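PDB 3N89: defective in germ line development protein 3, isoform a from Caenorhabditis elegans, which probably binds RNA and carries four KH domains that form a globular structural platform, acting in germline development. Local coordinates for residues T330-Q333 and K334-S337; T76-P79 and F80-Q83; S38-Y41 and S42-T45. All coordinates share one frame; numbering follows the deposited sequence.

Interaction 1 (T330-Q333 and K334-S337)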
loop_
_atom_site.group_PDB
_atom_site.type_symbol
_atom_site.label_atom_id
_atom_site.label_comp_id
_atom_site.label_asym_id
_atom_site.label_seq_id
_atom_site.Cartn_x
_atom_site.Cartn_y
_atom_site.Cartn_z
ATOM N N THR A 330 -0.506 -18.555 -1.514
ATOM C CA THR A 330 -0.019 -19.933 -1.600
ATOM C C THR A 330 0.261 -20.453 -0.194
ATOM O O THR A 330 -0.087 -21.587 0.148
ATOM C CB THR A 330 1.285 -20.020 -2.411
ATOM O OG1 THR A 330 1.041 -19.594 -3.755
ATOM C CG2 THR A 330 1.819 -21.443 -2.415
ATOM N N ALA A 331 0.905 -19.612 0.614
ATOM C CA ALA A 331 1.229 -19.975 1.982
ATOM C C ALA A 331 -0.075 -20.231 2.727
ATOM O O ALA A 331 -0.164 -21.136 3.560
ATOM C CB ALA A 331 2.010 -18.854 2.651
ATOM N N TYR A 332 -1.086 -19.429 2.418
ATOM C CA TYR A 332 -2.390 -19.562 3.045
ATOM C C TYR A 332 -3.012 -20.912 2.696
ATOM O O TYR A 332 -3.427 -21.666 3.577
ATOM C CB TYR A 332 -3.305 -18.432 2.570
ATOM C CG TYR A 332 -4.712 -18.497 3.106
ATOM C CD1 TYR A 332 -4.975 -18.305 4.459
ATOM C CD2 TYR A 332 -5.789 -18.725 2.252
ATOM C CE1 TYR A 332 -6.279 -18.331 4.948
ATOM C CE2 TYR A 332 -7.101 -18.757 2.732
ATOM C CZ TYR A 332 -7.334 -18.556 4.076
ATOM O OH TYR A 332 -8.623 -18.557 4.542
ATOM N N GLN A 333 -3.079 -21.222 1.409
ATOM C CA GLN A 333 -3.651 -22.492 0.969
ATOM C C GLN A 333 -3.050 -23.671 1.742
ATOM O O GLN A 333 -3.760 -24.618 2.079
ATOM C CB GLN A 333 -3.416 -22.690 -0.532
ATOM C CG GLN A 333 -4.243 -23.808 -1.150
ATOM C CD GLN A 333 -3.870 -24.081 -2.598
ATOM O OE1 GLN A 333 -3.876 -23.178 -3.431
ATOM N NE2 GLN A 333 -3.542 -25.334 -2.901
ATOM N N LYS A 334 -1.750 -23.603 2.033
ATOM C CA LYS A 334 -1.080 -24.678 2.755
ATOM C C LYS A 334 -1.548 -24.880 4.188
ATOM O O LYS A 334 -1.555 -26.014 4.673
ATOM C CB LYS A 334 0.438 -24.482 2.752
ATOM C CG LYS A 334 1.134 -24.929 1.468
ATOM C CD LYS A 334 2.632 -25.069 1.677
ATOM C CE LYS A 334 3.344 -25.529 0.402
ATOM N NZ LYS A 334 3.399 -24.477 -0.659
ATOM N N VAL A 335 -1.921 -23.805 4.880
ATOM C CA VAL A 335 -2.381 -23.962 6.257
ATOM C C VAL A 335 -3.749 -24.624 6.279
ATOM O O VAL A 335 -3.978 -25.559 7.049
ATOM C CB VAL A 335 -2.431 -22.605 7.031
ATOM C CG1 VAL A 335 -2.979 -21.497 6.154
ATOM C CG2 VAL A 335 -3.307 -22.751 8.275
ATOM N N LEU A 336 -4.657 -24.155 5.430
ATOM C CA LEU A 336 -6.002 -24.731 5.369
ATOM C C LEU A 336 -5.938 -26.208 5.029
ATOM O O LEU A 336 -5.071 -26.638 4.280
ATOM C CB LEU A 336 -6.856 -24.027 4.311
ATOM C CG LEU A 336 -7.300 -22.600 4.612
ATOM C CD1 LEU A 336 -8.305 -22.136 3.579
ATOM C CD2 LEU A 336 -7.921 -22.568 5.971
ATOM N N SER A 337 -6.863 -26.981 5.586
ATOM C CA SER A 337 -6.911 -28.412 5.323
ATOM C C SER A 337 -7.535 -28.648 3.962
ATOM O O SER A 337 -8.320 -27.828 3.480
ATOM C CB SER A 337 -7.742 -29.127 6.392
ATOM O OG SER A 337 -8.056 -30.448 5.975
#

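Interaction 2 (T76-P79 and F80-Q83)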
loop_
_atom_site.group_PDB
_atom_site.type_symbol
_atom_site.label_atom_id
_atom_site.label_comp_id
_atom_site.label_asym_id
_atom_site.label_seq_id
_atom_site.Cartn_x
_atom_site.Cartn_y
_atom_site.Cartn_z
ATOM N N THR A 76 7.566 5.161 20.374
ATOM C CA THR A 76 7.715 4.566 19.051
ATOM C C THR A 76 6.591 5.010 18.126
ATOM O O THR A 76 5.428 5.052 18.526
ATOM N N PRO A 77 6.922 5.346 16.871
ATOM C CA PRO A 77 5.888 5.779 15.924
ATOM C C PRO A 77 4.773 4.740 15.813
ATOM O O PRO A 77 5.015 3.540 15.937
ATOM C CB PRO A 77 6.655 5.924 14.614
ATOM C CG PRO A 77 8.024 6.321 15.073
ATOM C CD PRO A 77 8.261 5.411 16.261
ATOM N N ASP A 78 3.554 5.212 15.581
ATOM C CA ASP A 78 2.400 4.334 15.450
ATOM C C ASP A 78 2.564 3.449 14.220
ATOM O O ASP A 78 2.656 3.942 13.096
ATOM C CB ASP A 78 1.123 5.173 15.318
ATOM C CG ASP A 78 -0.135 4.325 15.220
ATOM O OD1 ASP A 78 -1.212 4.913 14.986
ATOM O OD2 ASP A 78 -0.061 3.086 15.379
ATOM N N PRO A 79 2.613 2.128 14.414
ATOM C CA PRO A 79 2.767 1.230 13.269
ATOM C C PRO A 79 1.505 1.122 12.410
ATOM O O PRO A 79 1.544 0.559 11.311
ATOM C CB PRO A 79 3.135 -0.102 13.927
ATOM C CG PRO A 79 2.412 -0.033 15.238
ATOM C CD PRO A 79 2.682 1.383 15.684
ATOM N N PHE A 80 0.394 1.667 12.908
ATOM C CA PHE A 80 -0.876 1.609 12.180
ATOM C C PHE A 80 -1.358 2.978 11.691
ATOM O O PHE A 80 -2.509 3.126 11.283
ATOM C CB PHE A 80 -1.965 0.990 13.061
ATOM C CG PHE A 80 -1.601 -0.352 13.630
ATOM C CD1 PHE A 80 -1.297 -1.434 12.799
ATOM C CD2 PHE A 80 -1.590 -0.546 15.002
ATOM C CE1 PHE A 80 -0.989 -2.687 13.341
ATOM C CE2 PHE A 80 -1.284 -1.787 15.551
ATOM C CZ PHE A 80 -0.986 -2.862 14.722
ATOM N N ALA A 81 -0.479 3.973 11.732
ATOM C CA ALA A 81 -0.820 5.326 11.298
ATOM C C ALA A 81 -1.575 5.361 9.969
ATOM O O ALA A 81 -2.510 6.141 9.798
ATOM C CB ALA A 81 0.447 6.161 11.188
ATOM N N GLN A 82 -1.183 4.504 9.035
ATOM C CA GLN A 82 -1.816 4.490 7.720
ATOM C C GLN A 82 -2.250 3.112 7.258
ATOM O O GLN A 82 -2.246 2.831 6.061
ATOM C CB GLN A 82 -0.856 5.084 6.684
ATOM C CG GLN A 82 -0.435 6.501 7.004
ATOM C CD GLN A 82 0.402 7.128 5.919
ATOM O OE1 GLN A 82 1.499 6.663 5.624
ATOM N NE2 GLN A 82 -0.112 8.196 5.316
ATOM N N GLN A 83 -2.640 2.260 8.201
ATOM C CA GLN A 83 -3.049 0.909 7.865
ATOM C C GLN A 83 -4.547 0.770 7.692
ATOM O O GLN A 83 -5.332 1.135 8.574
ATOM C CB GLN A 83 -2.572 -0.062 8.935
ATOM C CG GLN A 83 -2.107 -1.404 8.392
ATOM C CD GLN A 83 -1.404 -2.230 9.448
ATOM O OE1 GLN A 83 -2.039 -2.930 10.237
ATOM N NE2 GLN A 83 -0.082 -2.133 9.482
#

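Interaction 3 (S38-Y41 and S42-T45)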
loop_
_atom_site.group_PDB
_atom_site.type_symbol
_atom_site.label_atom_id
_atom_site.label_comp_id
_atom_site.label_asym_id
_atom_site.label_seq_id
_atom_site.Cartn_x
_atom_site.Cartn_y
_atom_site.Cartn_z
ATOM N N SER A 38 -2.495 8.537 3.972
ATOM C CA SER A 38 -3.548 9.341 4.596
ATOM C C SER A 38 -3.979 10.606 3.861
ATOM O O SER A 38 -5.116 11.047 4.006
ATOM C CB SER A 38 -3.136 9.722 6.025
ATOM O OG SER A 38 -2.000 10.570 6.026
ATOM N N GLN A 39 -3.071 11.195 3.092
ATOM C CA GLN A 39 -3.357 12.416 2.347
ATOM C C GLN A 39 -4.441 12.192 1.287
ATOM O O GLN A 39 -4.948 13.143 0.689
ATOM C CB GLN A 39 -2.073 12.923 1.683
ATOM C CG GLN A 39 -1.414 11.899 0.767
ATOM C CD GLN A 39 -0.113 12.397 0.163
ATOM O OE1 GLN A 39 -0.090 13.392 -0.570
ATOM N NE2 GLN A 39 0.983 11.703 0.467
ATOM N N TYR A 40 -4.798 10.931 1.071
ATOM C CA TYR A 40 -5.807 10.576 0.086
ATOM C C TYR A 40 -7.053 9.977 0.740
ATOM O O TYR A 40 -8.007 9.616 0.051
ATOM C CB TYR A 40 -5.229 9.568 -0.908
ATOM C CG TYR A 40 -4.008 10.059 -1.650
ATOM C CD1 TYR A 40 -4.088 11.152 -2.514
ATOM C CD2 TYR A 40 -2.768 9.444 -1.479
ATOM C CE1 TYR A 40 -2.963 11.622 -3.190
ATOM C CE2 TYR A 40 -1.635 9.908 -2.147
ATOM C CZ TYR A 40 -1.738 10.999 -3.000
ATOM O OH TYR A 40 -0.617 11.487 -3.641
ATOM N N TYR A 41 -7.054 9.861 2.064
ATOM C CA TYR A 41 -8.208 9.282 2.737
ATOM C C TYR A 41 -9.499 9.974 2.341
ATOM O O TYR A 41 -10.476 9.316 1.978
ATOM C CB TYR A 41 -8.030 9.304 4.262
ATOM C CG TYR A 41 -7.067 8.234 4.756
ATOM C CD1 TYR A 41 -6.673 7.191 3.916
ATOM C CD2 TYR A 41 -6.543 8.267 6.054
ATOM C CE1 TYR A 41 -5.784 6.220 4.344
ATOM C CE2 TYR A 41 -5.647 7.288 6.495
ATOM C CZ TYR A 41 -5.272 6.270 5.630
ATOM O OH TYR A 41 -4.372 5.307 6.033
ATOM N N SER A 42 -9.487 11.301 2.393
ATOM C CA SER A 42 -10.644 12.109 2.049
ATOM C C SER A 42 -11.148 11.835 0.635
ATOM O O SER A 42 -12.358 11.720 0.410
ATOM C CB SER A 42 -10.289 13.585 2.190
ATOM O OG SER A 42 -11.372 14.411 1.809
ATOM N N LEU A 43 -10.214 11.729 -0.310
ATOM C CA LEU A 43 -10.540 11.483 -1.715
ATOM C C LEU A 43 -11.009 10.066 -1.997
ATOM O O LEU A 43 -11.635 9.808 -3.026
ATOM C CB LEU A 43 -9.331 11.773 -2.599
ATOM C CG LEU A 43 -8.864 13.220 -2.784
ATOM C CD1 LEU A 43 -7.518 13.218 -3.493
ATOM C CD2 LEU A 43 -9.904 14.006 -3.576
ATOM N N MET A 44 -10.693 9.140 -1.099
ATOM C CA MET A 44 -11.107 7.756 -1.283
ATOM C C MET A 44 -12.528 7.635 -0.766
ATOM O O MET A 44 -13.258 6.712 -1.125
ATOM C CB MET A 44 -10.180 6.802 -0.510
ATOM C CG MET A 44 -8.843 6.520 -1.185
ATOM S SD MET A 44 -7.669 5.535 -0.187
ATOM C CE MET A 44 -8.751 4.272 0.490
ATOM N N THR A 45 -12.911 8.590 0.076
ATOM C CA THR A 45 -14.241 8.628 0.679
ATOM C C THR A 45 -15.292 9.311 -0.192
ATOM O O THR A 45 -16.344 8.738 -0.466
ATOM C CB THR A 45 -14.212 9.368 2.030
ATOM O OG1 THR A 45 -13.535 8.566 3.004
ATOM C CG2 THR A 45 -15.627 9.673 2.499
#

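Interaction 1 (T330-Q333 and K334-S337)
Tyr332 and Leu336, one helical turn apart, cross where helix 325-335 ends. From CB the tyrosine leaves with CG anti to the backbone N (chi1 177°), which lays the ring alongside the following turn. At the near end Val335 CG1 lies near CD1, but its placement is doubtful. Further out the leucine takes over: Leu336 CG sits above one ring face, displaced toward the rim, and Leu336 CD1 is 3.7 Å from Tyr332 CE2 and equally near CZ. At the tip OH also touches this methyl, but its polar partner is the carbonyl oxygen of Pro27. Beneath, the backbone is still helical at Lys334 N, bonded to Thr330 O at 3.2 Å, but Val335 N to Ala331 O is already weak; Leu336 is the first residue to leave helical geometry. A leucine in place of Tyr332 would probably leave Pro27 O without its hydroxyl mate and strip Leu336 of the flat surface it rests on. The tyrosine ring also stacks on Phe90 and meets Phe265 edge-to-face. It thereby packs the helix end against strand 260-268, where Val335 and Leu336 touch Ile267, while Ala331 and Tyr332 reach Leu318 of strand 311-321.

Interaction 2 (T76-P79 and F80-Q83)
Phe80 and Pro79 bury the most surface in this tight turn, and Asp78 binds it together from the other end. The proline ring comes over one face of the phenylalanine: Pro79 CG stands 4.2 Å from the Phe80 ring centroid, 16° off the normal, a CH-pi contact displaced toward the rim, where Pro79 CG is 4.0 Å from Phe80 CD2. Placing Phe80 CG beside its own backbone N (chi1 -54°) turns the ring back over the preceding proline. Asp78 grips the same residue through its backbone. With CG anti to the backbone N (chi1 -178°), the carboxylate folds over the turn and OD2 accepts the amide of Phe80 at 2.9 Å. The bond is nearly straight at the hydrogen, although the donor reaches the oxygen from above the carboxylate plane. The other oxygen, OD1, forms a salt bridge with Arg70, a residue that Phe80 also touches, so the two carboxylate oxygens serve different partners, and this probably limits rotation of the group. A weak bond of 3.4 Å from Ala81 N to Asp78 O closes the turn. Asp78 to Ala81 is therefore a type I beta turn with an Asx turn superposed on its first residues, an Asx-Pro turn. It lies in the loop joining strands 64-66 and 83-87, the place of the variable loop in a type I KH domain.

Interaction 3 (S38-Y41 and S42-T45)
Tyr40 and Leu43 meet at an angle, the leucine coming to the tyrosine's rim: Leu43 CD1 lies near the ring plane, 4.1 Å from Tyr40 CD1. Three residues apart, the two come out on the same flank of the turn. Over one face of the Tyr40 ring lies Gln39 CG, so a neighbour in sequence covers the face while the leucine takes the edge. Tyr41 swings another way, its ring folding back until one face lies centrally over Ser38 CA. Met44 directs CB toward the preceding residues, and its CG rests 3.4 Å from Tyr40 O. Its amide is shared between two carbonyls: Met44 N is bonded to both Tyr40 O (3.0 Å) and Tyr41 O (3.1 Å). Tyr41 O also draws weak bonds from Thr45 N and from the hydroxyl Thr45 OG1, the latter at 3.3 Å. Before the helix, Tyr41 N bonds to Ser38 O at 3.0 Å, so a short 3-10 turn runs into helix 41-45. The two tyrosines face different surroundings. Tyr40 and Leu43 touch His105 of strand 105-111, and Tyr40 OH makes a weak bond to Thr107 N. Tyr41 packs among Phe36, Leu67 and Pro68, in the loops that follow strands 29-35 and 64-66, while the backbone of Met44 bonds to Val54 at the start of helix 54-61.

In the fold
Interactions 2 and 3 belong to the first KH domain of this structure and touch, with centres about 17 Å apart. Tyr41 OH packs on the backbone of the loop, 3.2 Å from Gln82 CA and near Ala81 O and Gln83 N, and the short helix 41-45 and the loop leading into strand 83-87 meet around this ring. Interaction 1 lies in the fourth KH domain, its nearest atoms about 17 Å from interaction 2 and about 23 Å from interaction 3, which is on the opposite side of the chain's centre. A common seven-stranded sheet nonetheless joins the two domains, strand 29-35 pairing with strand 260-268, on which the helix of interaction 1 packs.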